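Local coordinates for type I polyketide synthase PikAII (Streptomyces venezuelae, PDB 3QP9), which forms a C2-type ketoreductase domain of a modular polyketide synthase, a class that probably epimerises the polyketide intermediate without reducing it, at residues G258-A263 with L281-S286; G277-H282 with L313-T318. All coordinates share one frame; numbering follows the deposited sequence.

Contact 1: residues G258-A263 with L281-S286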
loop_
_atom_site.group_PDB
_atom_site.type_symbol
_atom_site.label_atom_id
_atom_site.label_comp_id
_atom_site.label_asym_id
_atom_site.label_seq_id
_atom_site.Cartn_x
_atom_site.Cartn_y
_atom_site.Cartn_z
ATOM N N GLY A 258 8.477 -15.454 -9.055
ATOM C CA GLY A 258 8.911 -14.663 -10.183
ATOM C C GLY A 258 10.358 -14.822 -10.490
ATOM O O GLY A 258 11.028 -13.834 -10.841
ATOM N N ALA A 259 10.836 -16.062 -10.375
ATOM C CA ALA A 259 12.243 -16.458 -10.564
ATOM C C ALA A 259 12.851 -16.237 -11.934
ATOM O O ALA A 259 14.086 -16.356 -12.082
ATOM C CB ALA A 259 12.437 -17.911 -10.187
ATOM N N GLU A 260 12.028 -15.953 -12.942
ATOM C CA GLU A 260 12.614 -15.549 -14.224
ATOM C C GLU A 260 13.263 -14.148 -14.137
ATOM O O GLU A 260 14.000 -13.773 -15.041
ATOM C CB GLU A 260 11.572 -15.596 -15.378
ATOM C CG GLU A 260 10.575 -14.384 -15.357
ATOM C CD GLU A 260 9.477 -14.525 -14.274
ATOM O OE1 GLU A 260 9.501 -15.484 -13.490
ATOM O OE2 GLU A 260 8.555 -13.698 -14.225
ATOM N N GLU A 261 12.956 -13.370 -13.078
ATOM C CA GLU A 261 13.495 -11.984 -12.907
ATOM C C GLU A 261 14.814 -11.913 -12.126
ATOM O O GLU A 261 15.064 -12.735 -11.238
ATOM C CB GLU A 261 12.464 -11.044 -12.237
ATOM C CG GLU A 261 11.111 -10.887 -12.975
ATOM C CD GLU A 261 11.233 -10.259 -14.375
ATOM O OE1 GLU A 261 12.119 -9.392 -14.576
ATOM O OE2 GLU A 261 10.425 -10.633 -15.273
ATOM N N PRO A 262 15.659 -10.915 -12.439
ATOM C CA PRO A 262 17.000 -10.880 -11.783
ATOM C C PRO A 262 16.984 -10.781 -10.263
ATOM O O PRO A 262 17.835 -11.393 -9.599
ATOM C CB PRO A 262 17.654 -9.615 -12.387
ATOM C CG PRO A 262 17.047 -9.533 -13.781
ATOM C CD PRO A 262 15.581 -9.983 -13.589
ATOM N N ALA A 263 16.045 -10.014 -9.713
ATOM C CA ALA A 263 15.968 -9.899 -8.239
ATOM C C ALA A 263 15.778 -11.239 -7.586
ATOM O O ALA A 263 16.368 -11.518 -6.570
ATOM C CB ALA A 263 14.889 -8.913 -7.805
ATOM N N LEU A 281 11.275 -22.843 -7.216
ATOM C CA LEU A 281 11.382 -21.611 -7.974
ATOM C C LEU A 281 10.149 -21.541 -8.859
ATOM O O LEU A 281 9.956 -22.421 -9.694
ATOM C CB LEU A 281 12.627 -21.624 -8.887
ATOM C CG LEU A 281 13.957 -21.826 -8.165
ATOM C CD1 LEU A 281 14.996 -21.746 -9.166
ATOM C CD2 LEU A 281 14.161 -20.740 -7.106
ATOM N N HIS A 282 9.336 -20.488 -8.701
ATOM C CA HIS A 282 8.128 -20.306 -9.540
ATOM C C HIS A 282 8.460 -19.261 -10.585
ATOM O O HIS A 282 9.201 -18.276 -10.278
ATOM C CB HIS A 282 6.933 -19.874 -8.694
ATOM C CG HIS A 282 5.912 -19.122 -9.470
ATOM N ND1 HIS A 282 6.099 -17.809 -9.859
ATOM C CD2 HIS A 282 4.766 -19.533 -10.046
ATOM C CE1 HIS A 282 5.064 -17.424 -10.584
ATOM N NE2 HIS A 282 4.238 -18.455 -10.704
ATOM N N THR A 283 8.013 -19.508 -11.820
ATOM C CA THR A 283 8.077 -18.506 -12.880
ATOM C C THR A 283 6.727 -18.193 -13.464
ATOM O O THR A 283 5.860 -19.049 -13.578
ATOM C CB THR A 283 9.021 -18.811 -14.067
ATOM O OG1 THR A 283 8.499 -19.909 -14.831
ATOM C CG2 THR A 283 10.421 -19.114 -13.550
ATOM N N THR A 284 6.585 -16.937 -13.833
ATOM C CA THR A 284 5.329 -16.413 -14.327
ATOM C C THR A 284 5.203 -16.871 -15.752
ATOM O O THR A 284 6.173 -16.773 -16.514
ATOM C CB THR A 284 5.370 -14.907 -14.269
ATOM O OG1 THR A 284 6.033 -14.517 -13.052
ATOM C CG2 THR A 284 3.943 -14.333 -14.293
ATOM N N PRO A 285 4.029 -17.404 -16.115
ATOM C CA PRO A 285 3.796 -18.003 -17.452
ATOM C C PRO A 285 4.223 -17.091 -18.617
ATOM O O PRO A 285 3.935 -15.907 -18.577
ATOM C CB PRO A 285 2.275 -18.230 -17.462
ATOM C CG PRO A 285 1.939 -18.425 -15.974
ATOM C CD PRO A 285 2.803 -17.398 -15.293
ATOM N N SER A 286 4.936 -17.637 -19.607
ATOM C CA SER A 286 5.493 -16.841 -20.728
ATOM C C SER A 286 4.438 -16.186 -21.627
ATOM O O SER A 286 4.326 -14.963 -21.626
ATOM C CB SER A 286 6.499 -17.657 -21.582
ATOM O OG SER A 286 5.862 -18.407 -22.618
#

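Contact 2: residues G277-H282 with L313-T318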
loop_
_atom_site.group_PDB
_atom_site.type_symbol
_atom_site.label_atom_id
_atom_site.label_comp_id
_atom_site.label_asym_id
_atom_site.label_seq_id
_atom_site.Cartn_x
_atom_site.Cartn_y
_atom_site.Cartn_z
ATOM N N GLY A 277 19.092 -25.734 1.780
ATOM C CA GLY A 277 19.219 -26.996 1.049
ATOM C C GLY A 277 18.173 -27.255 -0.066
ATOM O O GLY A 277 18.381 -28.126 -0.870
ATOM N N HIS A 278 17.037 -26.562 -0.080
ATOM C CA HIS A 278 15.912 -26.925 -0.969
ATOM C C HIS A 278 15.147 -25.697 -1.456
ATOM O O HIS A 278 14.597 -24.941 -0.653
ATOM C CB HIS A 278 14.953 -27.862 -0.292
ATOM C CG HIS A 278 15.609 -29.084 0.250
ATOM N ND1 HIS A 278 16.183 -29.147 1.515
ATOM C CD2 HIS A 278 15.789 -30.294 -0.306
ATOM C CE1 HIS A 278 16.733 -30.328 1.691
ATOM N NE2 HIS A 278 16.513 -31.043 0.600
ATOM N N LEU A 279 15.108 -25.499 -2.756
ATOM C CA LEU A 279 14.520 -24.313 -3.308
ATOM C C LEU A 279 13.412 -24.686 -4.308
ATOM O O LEU A 279 13.548 -25.602 -5.109
ATOM C CB LEU A 279 15.584 -23.439 -4.011
ATOM C CG LEU A 279 16.533 -22.728 -3.036
ATOM C CD1 LEU A 279 17.750 -22.050 -3.785
ATOM C CD2 LEU A 279 15.724 -21.698 -2.170
ATOM N N LEU A 280 12.308 -23.949 -4.244
ATOM C CA LEU A 280 11.249 -24.163 -5.182
ATOM C C LEU A 280 11.134 -22.836 -5.909
ATOM O O LEU A 280 10.946 -21.829 -5.282
ATOM C CB LEU A 280 9.933 -24.511 -4.450
ATOM C CG LEU A 280 8.724 -24.579 -5.430
ATOM C CD1 LEU A 280 8.995 -25.601 -6.544
ATOM C CD2 LEU A 280 7.579 -25.007 -4.612
ATOM N N LEU A 281 11.275 -22.843 -7.216
ATOM C CA LEU A 281 11.382 -21.611 -7.974
ATOM C C LEU A 281 10.149 -21.541 -8.859
ATOM O O LEU A 281 9.956 -22.421 -9.694
ATOM C CB LEU A 281 12.627 -21.624 -8.887
ATOM C CG LEU A 281 13.957 -21.826 -8.165
ATOM C CD1 LEU A 281 14.996 -21.746 -9.166
ATOM C CD2 LEU A 281 14.161 -20.740 -7.106
ATOM N N HIS A 282 9.336 -20.488 -8.701
ATOM C CA HIS A 282 8.128 -20.306 -9.540
ATOM C C HIS A 282 8.460 -19.261 -10.585
ATOM O O HIS A 282 9.201 -18.276 -10.278
ATOM C CB HIS A 282 6.933 -19.874 -8.694
ATOM C CG HIS A 282 5.912 -19.122 -9.470
ATOM N ND1 HIS A 282 6.099 -17.809 -9.859
ATOM C CD2 HIS A 282 4.766 -19.533 -10.046
ATOM C CE1 HIS A 282 5.064 -17.424 -10.584
ATOM N NE2 HIS A 282 4.238 -18.455 -10.704
ATOM N N LEU A 313 26.019 -24.422 -5.791
ATOM C CA LEU A 313 26.031 -23.525 -4.613
ATOM C C LEU A 313 25.503 -24.240 -3.399
ATOM O O LEU A 313 25.570 -23.717 -2.261
ATOM C CB LEU A 313 25.178 -22.263 -4.920
ATOM C CG LEU A 313 25.798 -21.335 -5.940
ATOM C CD1 LEU A 313 24.767 -20.178 -6.336
ATOM C CD2 LEU A 313 27.179 -20.819 -5.387
ATOM N N GLY A 314 24.911 -25.417 -3.618
ATOM C CA GLY A 314 24.541 -26.256 -2.488
ATOM C C GLY A 314 23.047 -26.604 -2.353
ATOM O O GLY A 314 22.629 -27.207 -1.351
ATOM N N ALA A 315 22.209 -26.104 -3.235
ATOM C CA ALA A 315 20.749 -26.379 -3.035
ATOM C C ALA A 315 20.180 -27.233 -4.131
ATOM O O ALA A 315 20.546 -27.048 -5.266
ATOM C CB ALA A 315 19.940 -25.078 -2.998
ATOM N N THR A 316 19.193 -28.059 -3.831
ATOM C CA THR A 316 18.500 -28.683 -4.942
ATOM C C THR A 316 17.265 -27.858 -5.159
ATOM O O THR A 316 16.562 -27.544 -4.212
ATOM C CB THR A 316 18.354 -30.217 -4.887
ATOM O OG1 THR A 316 17.017 -30.706 -5.154
ATOM C CG2 THR A 316 19.039 -30.831 -3.750
ATOM N N ALA A 317 17.159 -27.379 -6.383
ATOM C CA ALA A 317 16.094 -26.478 -6.796
ATOM C C ALA A 317 15.295 -27.178 -7.911
ATOM O O ALA A 317 15.832 -27.886 -8.765
ATOM C CB ALA A 317 16.609 -25.175 -7.303
ATOM N N THR A 318 14.008 -26.946 -7.867
ATOM C CA THR A 318 13.137 -27.379 -8.905
ATOM C C THR A 318 12.351 -26.161 -9.398
ATOM O O THR A 318 12.241 -25.159 -8.689
ATOM C CB THR A 318 12.352 -28.481 -8.284
ATOM O OG1 THR A 318 12.535 -29.692 -9.023
ATOM C CG2 THR A 318 10.945 -28.175 -7.905
#

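Contact 1: residues G258-A263 with L281-S286
Ala-259 and Glu-260, in the loop ahead of helix 262-274, are bound to the C-terminal end of strand 278-283, a buried loop-to-strand contact inside a beta-alpha-beta unit of the Rossmann fold. The loop forms a type I turn from Gly-258 to Glu-261, with Glu-261 at the N-cap of the helix. It occupies the place where ketoreductases of the short-chain dehydrogenase family usually carry their glycine-rich, cofactor-binding loop. The backbone bond is short: Ala-259 N reaches His-282 O at 2.8 Å. That brings the Ala-259 methyl beside the same oxygen and onto Leu-281, with CB to CB at 3.9 Å. Gly-258 N approaches the edge of the His-282 ring in its plane and makes a weak bond to ND1 at 3.4 Å, while NE2 at the far end of the ring is bonded to Cys-322 O. The Glu-260 chain folds back over Thr-283. CG sits between the backbone N and the carbonyl carbon (chi1 76°) and chi2 bends, which carries the carboxylate to Thr-284. There it is held at both oxygens. Thr-284 N points at OE1 from above the carboxylate plane, 51° out of it, whereas Thr-284 OG1 donates to Glu-260 OE2 on the syn side at 2.9 Å.

Contact 2: residues G277-H282 with L313-T318
Thr-316 O is gripped twice by strand 278-283: Leu-279 N donates to it at 2.9 Å, and the CA-H of His-278 leans on it with CA to Thr-316 O at 3.4 Å. This is the ladder of a parallel beta pair in the Rossmann sheet, with strand 316-321 the outermost strand at this end. The short segments run 18° apart with axes 4.7 Å from each other. Leu-279 O repeats the pattern in the other direction, receiving Thr-318 N at 3.1 Å and the CA-H of Ala-317. Thr-316 N to Gly-277 O and Leu-281 N to Thr-318 O complete the four backbone bonds. Chain reversal into the strand comes at Gly-314, whose positive phi closes helix 304-313 in a Schellman motif.

The paired residues alternate between two faces. One carries His-278, its ring stacked with that of His-341, together with Thr-316, Leu-280 and Thr-318. There the side chains of Leu-280 and Thr-318 cross at an angle, though the close approach of their methyls is doubtful, since the Thr-318 side chain is modelled near an eclipsed torsion. Leu-279 and Ala-317 lie on the other face, their CB atoms 3.9 Å apart, and Leu-281 CD1 touches the same Ala-317 methyl from further along. Helices 262-274 and 304-313 cover this face, through Leu-271 and Leu-310 among others. A chi1 of -72° sets Leu-279 CG beside its own backbone N, and from there the branch ending in CD1 reaches the methyl of Ala-315, with Leu-279 CD1 to Ala-315 CB at 3.8 Å.

Overall arrangement
Strand 278-283 belongs to both contacts, whose centres lie about 14 Å apart, and it sits between strands 253-256 and 316-321. Contact 2 pairs its N-terminal and middle part with the outermost strand, while contact 1 takes over at its C-terminal end, where the chain from strand 253-256 turns into helix 262-274. Leu-281 and His-282 are shared by the two. In related Rossmann reductases the nucleotide lies across the C-terminal strand ends, the side of contact 1; no cofactor is modelled here, and a C2-type domain may not bind one. Contact 2 lies farther out, its centre about 31 Å from the centre of the chain, against about 23 Å for that of contact 1.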